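Local coordinates for chorismate synthase (Aquifex aeolicus, PDB 1Q1L), which probably catalyses the last step of the shikimate pathway, the reduced-FMN-dependent elimination of phosphate from 5-enolpyruvylshikimate-3-phosphate to give chorismate, at residues K154-E158 with F159-I163; L236-P239 with P240-S244; R250-D253 with G254-Q258; N302-G305 with G306-G310; D373-L376 with E377-G381. All blocks are in the same frame, centred on the assembly; numbering follows the deposited sequence.

Interaction 1. Residues K154-E158 with F159-I163; sequences KFLSE and FGIKI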
# COMPACT_ATOMS: atom_id res chain seq x y z
N LYS A 154 0.67 10.87 -22.04
CA LYS A 154 0.99 10.17 -23.28
C LYS A 154 0.25 8.84 -23.29
O LYS A 154 -0.36 8.45 -24.29
CB LYS A 154 2.49 9.93 -23.41
CG LYS A 154 2.89 9.30 -24.74
CD LYS A 154 2.37 10.12 -25.92
CE LYS A 154 2.57 9.40 -27.25
NZ LYS A 154 4.01 9.18 -27.55
N PHE A 155 0.30 8.14 -22.16
CA PHE A 155 -0.39 6.86 -22.03
C PHE A 155 -1.89 7.00 -22.31
O PHE A 155 -2.47 6.24 -23.09
CB PHE A 155 -0.18 6.30 -20.62
CG PHE A 155 -1.02 5.09 -20.32
CD1 PHE A 155 -0.78 3.88 -20.96
CD2 PHE A 155 -2.09 5.18 -19.42
CE1 PHE A 155 -1.59 2.77 -20.71
CE2 PHE A 155 -2.90 4.08 -19.17
CZ PHE A 155 -2.66 2.87 -19.82
N LEU A 156 -2.52 8.00 -21.69
CA LEU A 156 -3.95 8.24 -21.85
C LEU A 156 -4.37 8.62 -23.26
O LEU A 156 -5.46 8.25 -23.71
CB LEU A 156 -4.40 9.36 -20.90
CG LEU A 156 -4.47 9.05 -19.41
CD1 LEU A 156 -4.82 10.33 -18.66
CD2 LEU A 156 -5.51 7.97 -19.15
N SER A 157 -3.52 9.38 -23.95
CA SER A 157 -3.82 9.80 -25.31
C SER A 157 -3.93 8.61 -26.26
O SER A 157 -4.60 8.71 -27.29
CB SER A 157 -2.76 10.78 -25.81
OG SER A 157 -1.48 10.19 -25.80
N GLU A 158 -3.29 7.50 -25.92
CA GLU A 158 -3.34 6.31 -26.77
C GLU A 158 -4.77 5.77 -26.81
O GLU A 158 -5.13 5.00 -27.70
CB GLU A 158 -2.41 5.21 -26.25
CG GLU A 158 -0.93 5.56 -26.26
CD GLU A 158 -0.38 5.79 -27.65
OE1 GLU A 158 -0.71 5.00 -28.56
OE2 GLU A 158 0.39 6.75 -27.84
N PHE A 159 -5.57 6.16 -25.82
CA PHE A 159 -6.95 5.70 -25.76
C PHE A 159 -7.88 6.84 -26.16
O PHE A 159 -9.09 6.74 -26.00
CB PHE A 159 -7.30 5.21 -24.36
CG PHE A 159 -6.35 4.17 -23.83
CD1 PHE A 159 -5.19 4.55 -23.17
CD2 PHE A 159 -6.61 2.82 -24.02
CE1 PHE A 159 -4.28 3.59 -22.72
CE2 PHE A 159 -5.71 1.85 -23.58
CZ PHE A 159 -4.54 2.24 -22.93
N GLY A 160 -7.31 7.92 -26.67
CA GLY A 160 -8.11 9.06 -27.07
C GLY A 160 -8.54 9.95 -25.92
O GLY A 160 -9.35 10.87 -26.11
N ILE A 161 -7.98 9.70 -24.74
CA ILE A 161 -8.31 10.49 -23.55
C ILE A 161 -7.46 11.76 -23.52
O ILE A 161 -6.23 11.70 -23.50
CB ILE A 161 -8.12 9.64 -22.26
CG1 ILE A 161 -9.19 8.54 -22.21
CG2 ILE A 161 -8.18 10.53 -21.03
CD1 ILE A 161 -9.02 7.53 -21.08
N LYS A 162 -8.13 12.90 -23.53
CA LYS A 162 -7.42 14.26 -23.52
C LYS A 162 -7.64 15.06 -22.12
O LYS A 162 -8.83 15.13 -21.55
CB LYS A 162 -7.95 15.21 -24.85
CG LYS A 162 -7.80 14.38 -26.48
CD LYS A 162 -8.59 15.36 -27.83
CE LYS A 162 -8.68 14.40 -29.41
NZ LYS A 162 -9.48 12.89 -29.23
N ILE A 163 -6.56 15.62 -21.60
CA ILE A 163 -6.62 16.37 -20.37
C ILE A 163 -6.21 17.80 -20.68
O ILE A 163 -5.30 18.04 -21.47
CB ILE A 163 -5.70 15.73 -19.31
CG1 ILE A 163 -6.31 14.38 -18.90
CG2 ILE A 163 -5.50 16.66 -18.15
CD1 ILE A 163 -5.63 13.70 -17.75
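With CG of Phe155 anti to the backbone N (chi1 171°) and CG of Phe159 swung back beside its own N (chi1 -54°), two rings four residues apart meet where helix 142-157 runs out. Phe159 brings its CE1-CZ edge over one face of Phe155, nearer the rim than the centre, and its CE1 comes within 3.4 Å of Phe155 CZ. The ring planes stand at 68°, which makes this a T-shaped (edge-to-face) stack. The CD1 side of the Phe159 ring meanwhile lies edge-on to the last turn, with CD1 only 3.2 Å from Phe155 O.

Beside the rings the backbone closes on itself. Leu156 O accepts Phe159 N at 3.0 Å and Ile161 N at 3.1 Å, the two donors arriving from opposite faces of the carbonyl plane. Ser157 O takes Gly160 N at 2.9 Å. Ser157 also uses its OG, which donates to Lys154 O at 2.6 Å, one turn back. The branches of Leu156 meet the chain that follows: CB and both methyls lie against Ile161, and CD1 touches Ile163 CD1, on the strand, at 3.6 Å. The apolar side packs on helices 356-379 and 384-399, Phe391 adding another ring to Phe159.

Gly160, at positive phi, is the C-prime residue, and the paired bonds from Ile161 N and Gly160 N, with Leu156 packed against Ile161, are the signature of a Schellman motif, here turning helix 142-157 into strand 162-170.

Interaction 2. Residues L236-P239 with P240-S244; sequences LNVP and PGLGS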
# COMPACT_ATOMS: atom_id res chain seq x y z
N LEU A 236 -11.29 14.47 -21.21
CA LEU A 236 -12.32 14.08 -22.17
C LEU A 236 -12.18 12.63 -22.63
O LEU A 236 -11.08 12.08 -22.68
CB LEU A 236 -12.27 14.99 -23.39
CG LEU A 236 -12.37 16.50 -23.14
CD1 LEU A 236 -12.31 17.25 -24.45
CD2 LEU A 236 -13.67 16.79 -22.41
N ASN A 237 -13.33 12.03 -22.96
CA ASN A 237 -13.40 10.66 -23.46
C ASN A 237 -13.04 9.58 -22.46
O ASN A 237 -12.54 8.52 -22.83
CB ASN A 237 -12.54 10.51 -24.71
CG ASN A 237 -12.96 11.46 -25.82
OD1 ASN A 237 -14.14 11.55 -26.15
ND2 ASN A 237 -12.00 12.18 -26.39
N VAL A 238 -13.29 9.84 -21.18
CA VAL A 238 -13.02 8.86 -20.15
C VAL A 238 -14.26 7.97 -20.11
O VAL A 238 -15.38 8.46 -19.94
CB VAL A 238 -12.81 9.53 -18.78
CG1 VAL A 238 -12.62 8.46 -17.70
CG2 VAL A 238 -11.59 10.44 -18.83
N PRO A 239 -14.08 6.66 -20.27
CA PRO A 239 -15.24 5.76 -20.24
C PRO A 239 -15.83 5.65 -18.85
O PRO A 239 -15.20 6.02 -17.86
CB PRO A 239 -14.64 4.43 -20.71
CG PRO A 239 -13.26 4.48 -20.11
CD PRO A 239 -12.83 5.90 -20.43
N PRO A 240 -17.07 5.15 -18.75
CA PRO A 240 -17.75 4.99 -17.46
C PRO A 240 -17.14 3.76 -16.82
O PRO A 240 -16.67 2.87 -17.53
CB PRO A 240 -19.21 4.72 -17.85
CG PRO A 240 -19.29 5.10 -19.30
CD PRO A 240 -17.96 4.74 -19.85
N GLY A 241 -17.15 3.68 -15.50
CA GLY A 241 -16.62 2.50 -14.85
C GLY A 241 -15.29 2.60 -14.13
O GLY A 241 -14.90 1.65 -13.47
N LEU A 242 -14.60 3.73 -14.25
CA LEU A 242 -13.32 3.89 -13.57
C LEU A 242 -13.60 4.30 -12.13
O LEU A 242 -14.52 5.08 -11.86
CB LEU A 242 -12.45 4.93 -14.26
CG LEU A 242 -12.10 4.65 -15.73
CD1 LEU A 242 -10.94 5.56 -16.13
CD2 LEU A 242 -11.69 3.18 -15.91
N GLY A 243 -12.79 3.80 -11.20
CA GLY A 243 -13.01 4.10 -9.80
C GLY A 243 -14.06 3.10 -9.37
O GLY A 243 -14.55 2.34 -10.19
N SER A 244 -14.42 3.09 -8.09
CA SER A 244 -15.42 2.14 -7.62
C SER A 244 -16.11 2.61 -6.36
O SER A 244 -15.54 3.36 -5.57
CB SER A 244 -14.78 0.77 -7.38
OG SER A 244 -15.73 -0.16 -6.90
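Val238 and Leu242 lean together across the bend of the chain, their side chains set at a slant so that a single methyl of each does the touching: Val238 CG1 rests 3.7 Å from Leu242 CD1. Val238 CG1 gets there by standing anti to the backbone N (chi1 176°), whereas CG of Leu242 lies beside its own N (chi1 -59°) and sends CD1 back toward the valine. Between these two residues the main chain passes through Pro239, whose carbonyl O sits 4.0 Å from Leu242 CG.

The two prolines are arranged differently. Their rings follow each other along an extended, polyproline-like backbone, puckered in opposite senses, C-gamma endo in Pro239 and C-gamma exo in Pro240. Pro239 CB lies 3.4 Å from Pro240 CD, a tight spacing set by the peptide link that joins the two rings. Gly241, with phi at 108°, then turns the chain and lets Leu242 face back toward Val238.

Each apolar group continues into a helix: Val238 and Leu242 onto helix 356-379, Pro239 and Pro240 onto helix 384-399. Polar atoms look elsewhere. Thr312 OG1 hydrogen-bonds both Pro239 O and Leu242 N, Tyr394 OH bonds Pro240 O, and Lys124 of the second subunit bonds Gly241 O.

No hydrogen bond joins 236-239 to 240-244, and the prolines have no N-H to offer. Within the bend, then, restricted torsions and carbon contacts act, and a polar tie between its halves is supplied from outside by Thr312, while the carbonyls of Pro239, Pro240 and Gly241 bond to the surrounding chain and the second subunit.

Interaction 3. Residues R250-D253 with G254-Q258; sequences RRID and GRIAQ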
# COMPACT_ATOMS: atom_id res chain seq x y z
N ARG A 250 -11.68 3.75 -2.93
CA ARG A 250 -11.67 3.43 -4.35
C ARG A 250 -12.48 4.43 -5.17
O ARG A 250 -12.40 4.47 -6.40
CB ARG A 250 -12.20 2.02 -4.59
CG ARG A 250 -11.24 0.91 -4.18
CD ARG A 250 -11.96 -0.43 -4.15
NE ARG A 250 -11.52 -1.38 -5.18
CZ ARG A 250 -11.45 -1.11 -6.48
NH1 ARG A 250 -11.80 0.08 -6.95
NH2 ARG A 250 -11.06 -2.06 -7.32
N ARG A 251 -13.26 5.25 -4.49
CA ARG A 251 -14.08 6.25 -5.17
C ARG A 251 -13.21 7.23 -5.94
O ARG A 251 -12.30 7.84 -5.37
CB ARG A 251 -14.95 6.97 -4.14
CG ARG A 251 -16.06 6.07 -3.61
CD ARG A 251 -16.84 6.71 -2.47
NE ARG A 251 -18.21 6.23 -2.46
CZ ARG A 251 -19.23 6.86 -3.04
NH1 ARG A 251 -19.02 8.00 -3.68
NH2 ARG A 251 -20.44 6.33 -3.01
N ILE A 252 -13.51 7.39 -7.23
CA ILE A 252 -12.74 8.26 -8.10
C ILE A 252 -12.67 9.72 -7.62
O ILE A 252 -11.63 10.37 -7.74
CB ILE A 252 -13.27 8.20 -9.56
CG1 ILE A 252 -12.24 8.78 -10.52
CG2 ILE A 252 -14.58 8.97 -9.68
CD1 ILE A 252 -10.94 8.00 -10.54
N ASP A 253 -13.77 10.22 -7.08
CA ASP A 253 -13.81 11.61 -6.60
C ASP A 253 -12.82 11.83 -5.47
O ASP A 253 -12.09 12.83 -5.45
CB ASP A 253 -15.23 11.97 -6.15
CG ASP A 253 -15.93 10.82 -5.46
OD1 ASP A 253 -15.38 10.27 -4.47
OD2 ASP A 253 -17.03 10.44 -5.91
N GLY A 254 -12.79 10.91 -4.52
CA GLY A 254 -11.86 11.03 -3.42
C GLY A 254 -10.44 11.04 -3.94
O GLY A 254 -9.63 11.87 -3.52
N ARG A 255 -10.13 10.14 -4.86
CA ARG A 255 -8.77 10.08 -5.42
C ARG A 255 -8.41 11.38 -6.13
O ARG A 255 -7.30 11.89 -5.98
CB ARG A 255 -8.63 8.92 -6.40
CG ARG A 255 -8.72 7.54 -5.76
CD ARG A 255 -8.13 6.52 -6.72
NE ARG A 255 -9.08 5.47 -7.04
CZ ARG A 255 -8.90 4.57 -7.99
NH1 ARG A 255 -7.79 4.58 -8.73
NH2 ARG A 255 -9.82 3.65 -8.21
N ILE A 256 -9.33 11.91 -6.92
CA ILE A 256 -9.08 13.16 -7.61
C ILE A 256 -8.83 14.25 -6.56
O ILE A 256 -7.88 15.02 -6.67
CB ILE A 256 -10.28 13.57 -8.50
CG1 ILE A 256 -10.36 12.63 -9.71
CG2 ILE A 256 -10.14 15.02 -8.96
CD1 ILE A 256 -11.58 12.85 -10.59
N ALA A 257 -9.68 14.28 -5.53
CA ALA A 257 -9.55 15.27 -4.46
C ALA A 257 -8.18 15.27 -3.79
O ALA A 257 -7.61 16.32 -3.54
CB ALA A 257 -10.64 15.04 -3.40
N GLN A 258 -7.66 14.09 -3.47
CA GLN A 258 -6.35 14.02 -2.83
C GLN A 258 -5.26 14.53 -3.76
O GLN A 258 -4.38 15.27 -3.34
CB GLN A 258 -6.02 12.60 -2.41
CG GLN A 258 -4.56 12.43 -1.97
CD GLN A 258 -4.31 11.15 -1.21
OE1 GLN A 258 -4.74 10.07 -1.62
NE2 GLN A 258 -3.60 11.26 -0.08
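Arg250 O is held by two donors, Arg255 NH2 at 3.3 Å and the backbone N of Ser244 in the preceding loop, at the very start of helix 252-261, where Arg251 occupies the N-cap position. The guanidinium of Arg255 meets this oxygen with its edge, the acceptor lying close to its plane, after the side chain has bent at chi3 (-123°) to bring its end back to the residue before the N-cap.

Both arginines converge on one carboxylate outside the helix: Arg255 NH2 and Arg250 NH1 each form a salt bridge with Glu377. That shared anion would be expected to offset the charge of the two groups, whose NH1 (Arg250) and NH2 (Arg255) stand 4.3 Å apart.

Behind them the regular helical bonds begin. Arg255 N donates to Arg251 O at 3.2 Å, followed by Ile256 N to Ile252 O at 2.9 Å. Ile252 CG1 and Ile256 CD1 face each other more loosely, on the side packed against helix 356-379 and strand 317-323. Met261 of the second subunit packs on Asp253 and Ala257.

Asp253 CG takes the crowded position between its backbone N and carbonyl (chi1 37°), which folds OD1 back to a weak, bent bond with Gly254 N at 2.7 Å.

Interaction 4. Residues N302-G305 with G306-G310; sequences NNLG and GTEGG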
# COMPACT_ATOMS: atom_id res chain seq x y z
N ASN A 302 -23.78 18.21 -17.30
CA ASN A 302 -22.70 17.62 -16.52
C ASN A 302 -22.35 18.38 -15.25
O ASN A 302 -21.20 18.77 -15.04
CB ASN A 302 -21.46 17.47 -17.42
CG ASN A 302 -20.40 16.57 -16.81
OD1 ASN A 302 -20.70 15.65 -16.05
ND2 ASN A 302 -19.14 16.81 -17.17
N ASN A 303 -23.35 18.59 -14.41
CA ASN A 303 -23.15 19.30 -13.15
C ASN A 303 -22.40 18.43 -12.17
O ASN A 303 -21.84 18.93 -11.19
CB ASN A 303 -24.50 19.70 -12.55
CG ASN A 303 -25.28 20.62 -13.45
OD1 ASN A 303 -24.79 21.67 -13.85
ND2 ASN A 303 -26.51 20.22 -13.79
N LEU A 304 -22.37 17.12 -12.43
CA LEU A 304 -21.68 16.17 -11.56
C LEU A 304 -20.18 16.11 -11.85
O LEU A 304 -19.43 15.50 -11.09
CB LEU A 304 -22.28 14.78 -11.73
CG LEU A 304 -23.71 14.60 -11.23
CD1 LEU A 304 -24.19 13.20 -11.55
CD2 LEU A 304 -23.76 14.85 -9.74
N GLY A 305 -19.75 16.71 -12.95
CA GLY A 305 -18.34 16.71 -13.28
C GLY A 305 -17.80 15.36 -13.72
O GLY A 305 -16.65 15.03 -13.45
N GLY A 306 -18.64 14.57 -14.38
CA GLY A 306 -18.21 13.27 -14.88
C GLY A 306 -18.14 12.09 -13.94
O GLY A 306 -17.67 11.02 -14.34
N THR A 307 -18.58 12.25 -12.69
CA THR A 307 -18.55 11.14 -11.74
C THR A 307 -19.89 11.02 -11.00
O THR A 307 -20.52 12.02 -10.67
CB THR A 307 -17.42 11.31 -10.69
OG1 THR A 307 -17.91 12.03 -9.55
CG2 THR A 307 -16.23 12.07 -11.28
N GLU A 308 -20.31 9.78 -10.77
CA GLU A 308 -21.55 9.48 -10.07
C GLU A 308 -21.31 8.33 -9.10
O GLU A 308 -20.93 7.23 -9.52
CB GLU A 308 -22.64 9.03 -11.05
CG GLU A 308 -23.18 10.09 -11.99
CD GLU A 308 -24.16 9.52 -13.00
OE1 GLU A 308 -24.73 10.29 -13.81
OE2 GLU A 308 -24.37 8.28 -12.99
N GLY A 309 -21.53 8.58 -7.82
CA GLY A 309 -21.35 7.53 -6.82
C GLY A 309 -19.97 6.89 -6.75
O GLY A 309 -19.86 5.68 -6.52
N GLY A 310 -18.93 7.68 -6.95
CA GLY A 310 -17.58 7.15 -6.89
C GLY A 310 -17.04 6.57 -8.18
O GLY A 310 -15.87 6.18 -8.24
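A type I beta turn, Asn302 to Gly305, delivers the chain into a small beta hairpin, and the side chain of Asn302 ties the turn to the residue that follows it. Asn302 OD1 accepts Gly306 N at 2.9 Å, with the donor tilted slightly from the amide plane and the N-H well off line (139° at the hydrogen). Inside the turn, Gly305 N donates to Asn302 O at 3.3 Å, so that one asparagine receives two successive backbone N-H groups, one on its main chain and one on its side chain. CG stands anti to the backbone N (chi1 -166°), which carries the amide across the turn. The other end of that amide is also fixed, since ND2 donates to Pro316 O and Phe184 O.

Leu304 makes the carbon contacts: its CB lies 3.4 Å from Thr307 O, and its CD1 approaches Glu308 CG closely, at 3.3 Å, the two side chains crossing at about a right angle. The glutamate runs out extended past this methyl, and its OE1 forms a salt bridge with Arg299 NE. Thr307 CG2 sits 3.7 Å from Gly305 O, while Thr307 OG1 and Leu304 O are both bonded by Lys267 NZ of the second subunit, so a lysine from across the interface joins the turn to the strand.

Gly305 and Gly306 both adopt positive phi. Beyond them strand 307-308 pairs antiparallel with 311-312, and the backbone angles of Gly309 and Gly310 match those of a type I' turn, the tight two-residue connection characteristic of short beta hairpins.

Interaction 5. Residues D373-L376 with E377-G381; sequences DALL and EKLGG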
# COMPACT_ATOMS: atom_id res chain seq x y z
N ASP A 373 -3.85 5.77 -13.64
CA ASP A 373 -3.86 4.76 -12.59
C ASP A 373 -5.19 4.00 -12.59
O ASP A 373 -5.22 2.76 -12.58
CB ASP A 373 -3.65 5.43 -11.23
CG ASP A 373 -3.60 4.44 -10.09
OD1 ASP A 373 -2.71 3.56 -10.12
OD2 ASP A 373 -4.44 4.53 -9.16
N ALA A 374 -6.29 4.75 -12.60
CA ALA A 374 -7.63 4.16 -12.58
C ALA A 374 -7.93 3.36 -13.85
O ALA A 374 -8.68 2.39 -13.81
CB ALA A 374 -8.68 5.25 -12.41
N LEU A 375 -7.36 3.77 -14.97
CA LEU A 375 -7.60 3.05 -16.21
C LEU A 375 -6.85 1.72 -16.17
O LEU A 375 -7.39 0.68 -16.53
CB LEU A 375 -7.15 3.89 -17.41
CG LEU A 375 -7.53 3.31 -18.78
CD1 LEU A 375 -9.03 3.05 -18.85
CD2 LEU A 375 -7.10 4.26 -19.88
N LEU A 376 -5.60 1.75 -15.71
CA LEU A 376 -4.81 0.53 -15.62
C LEU A 376 -5.40 -0.43 -14.60
O LEU A 376 -5.32 -1.65 -14.77
CB LEU A 376 -3.36 0.87 -15.25
CG LEU A 376 -2.55 1.47 -16.41
CD1 LEU A 376 -1.25 2.07 -15.89
CD2 LEU A 376 -2.27 0.37 -17.44
N GLU A 377 -6.01 0.12 -13.55
CA GLU A 377 -6.66 -0.68 -12.50
C GLU A 377 -7.81 -1.48 -13.09
O GLU A 377 -8.04 -2.64 -12.73
CB GLU A 377 -7.20 0.25 -11.41
CG GLU A 377 -7.95 -0.44 -10.29
CD GLU A 377 -8.63 0.55 -9.34
OE1 GLU A 377 -9.09 0.12 -8.26
OE2 GLU A 377 -8.71 1.76 -9.67
N LYS A 378 -8.54 -0.85 -14.00
CA LYS A 378 -9.68 -1.48 -14.65
C LYS A 378 -9.26 -2.47 -15.74
O LYS A 378 -9.79 -3.58 -15.84
CB LYS A 378 -10.58 -0.41 -15.28
CG LYS A 378 -11.72 -0.93 -16.13
CD LYS A 378 -12.72 -1.72 -15.31
CE LYS A 378 -13.91 -2.13 -16.17
NZ LYS A 378 -14.93 -2.91 -15.41
N LEU A 379 -8.29 -2.06 -16.56
CA LEU A 379 -7.81 -2.87 -17.67
C LEU A 379 -6.71 -3.89 -17.37
O LEU A 379 -6.72 -4.98 -17.93
CB LEU A 379 -7.35 -1.94 -18.79
CG LEU A 379 -8.35 -1.48 -19.87
CD1 LEU A 379 -9.76 -1.41 -19.33
CD2 LEU A 379 -7.89 -0.14 -20.41
N GLY A 380 -5.77 -3.54 -16.50
CA GLY A 380 -4.66 -4.44 -16.22
C GLY A 380 -3.75 -4.37 -17.45
O GLY A 380 -3.86 -3.41 -18.21
N GLY A 381 -2.87 -5.35 -17.64
CA GLY A 381 -2.01 -5.34 -18.81
C GLY A 381 -0.56 -4.94 -18.60
O GLY A 381 -0.25 -4.14 -17.71
O HOH W 1 -10.45 2.22 -11.81
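Leu375 and Leu379, one turn apart near the end of helix 356-379, meet through their methyl branches, CD1 of Leu375 lying 3.7 Å from CD2 of Leu379. Leu375 is in an ordinary conformation, with CG anti to the backbone N (chi1 -172°). Leu379 is not: its chi2 of 30° falls away from the usual staggered positions, and the twist lays CD2 against both CG and CD1 of Leu375. Phe391 of helix 384-399 packs on both leucines.

Glu377 is extended throughout, CG anti to the backbone N (chi1 177°) and the chain straight beyond it. A water spans its turn, donating to Ala374 O at 2.7 Å and to Glu377 OE2 at 2.8 Å, while the carboxylate is bound from outside by Arg255 and Arg250. Asp373 OD2 lies 5.1 Å from Glu377 OE2; the arginines at Glu377 and the backbone N-H groups of Arg7, Tyr8 and Leu9 at Asp373 would be expected to ease the proximity of these acids. Lys378, bent at chi2, leads away to a salt bridge with Asp382 of the third subunit.

The backbone keeps helical bonding to the end: Leu379 N reaches Leu375 O at 2.9 Å, and Gly380 N reaches Leu376 O at 2.6 Å. Gly380 then takes positive phi and leaves the helix, so the whole is a helix C-terminus closed by glycine, with buried leucines on one flank and a charged subunit interface on another.

How the interactions relate
Interactions 1, 2 and 5 share an apolar core around Leu375: Phe159 and Leu156 of interaction 1 and Leu242 of interaction 2 pack on it, and helix 356-379 is common ground. Interaction 1 is only partly buried; the other four are buried. Backbone pairing joins interaction 1 to interaction 2 through Lys162 O and Leu236 N, interaction 2 to 3 through Ser244 N and Arg250 O, and interaction 3 to 4 through Ile252 N and Gly310 O. Salt bridges from two arginines to Glu377 join interactions 3 and 5. Helix ends dominate 1, 3 and 5, whereas 2 and 4 are glycine-rich bends; 2 to 5 all reach the second subunit, and 3 and 5 the third as well.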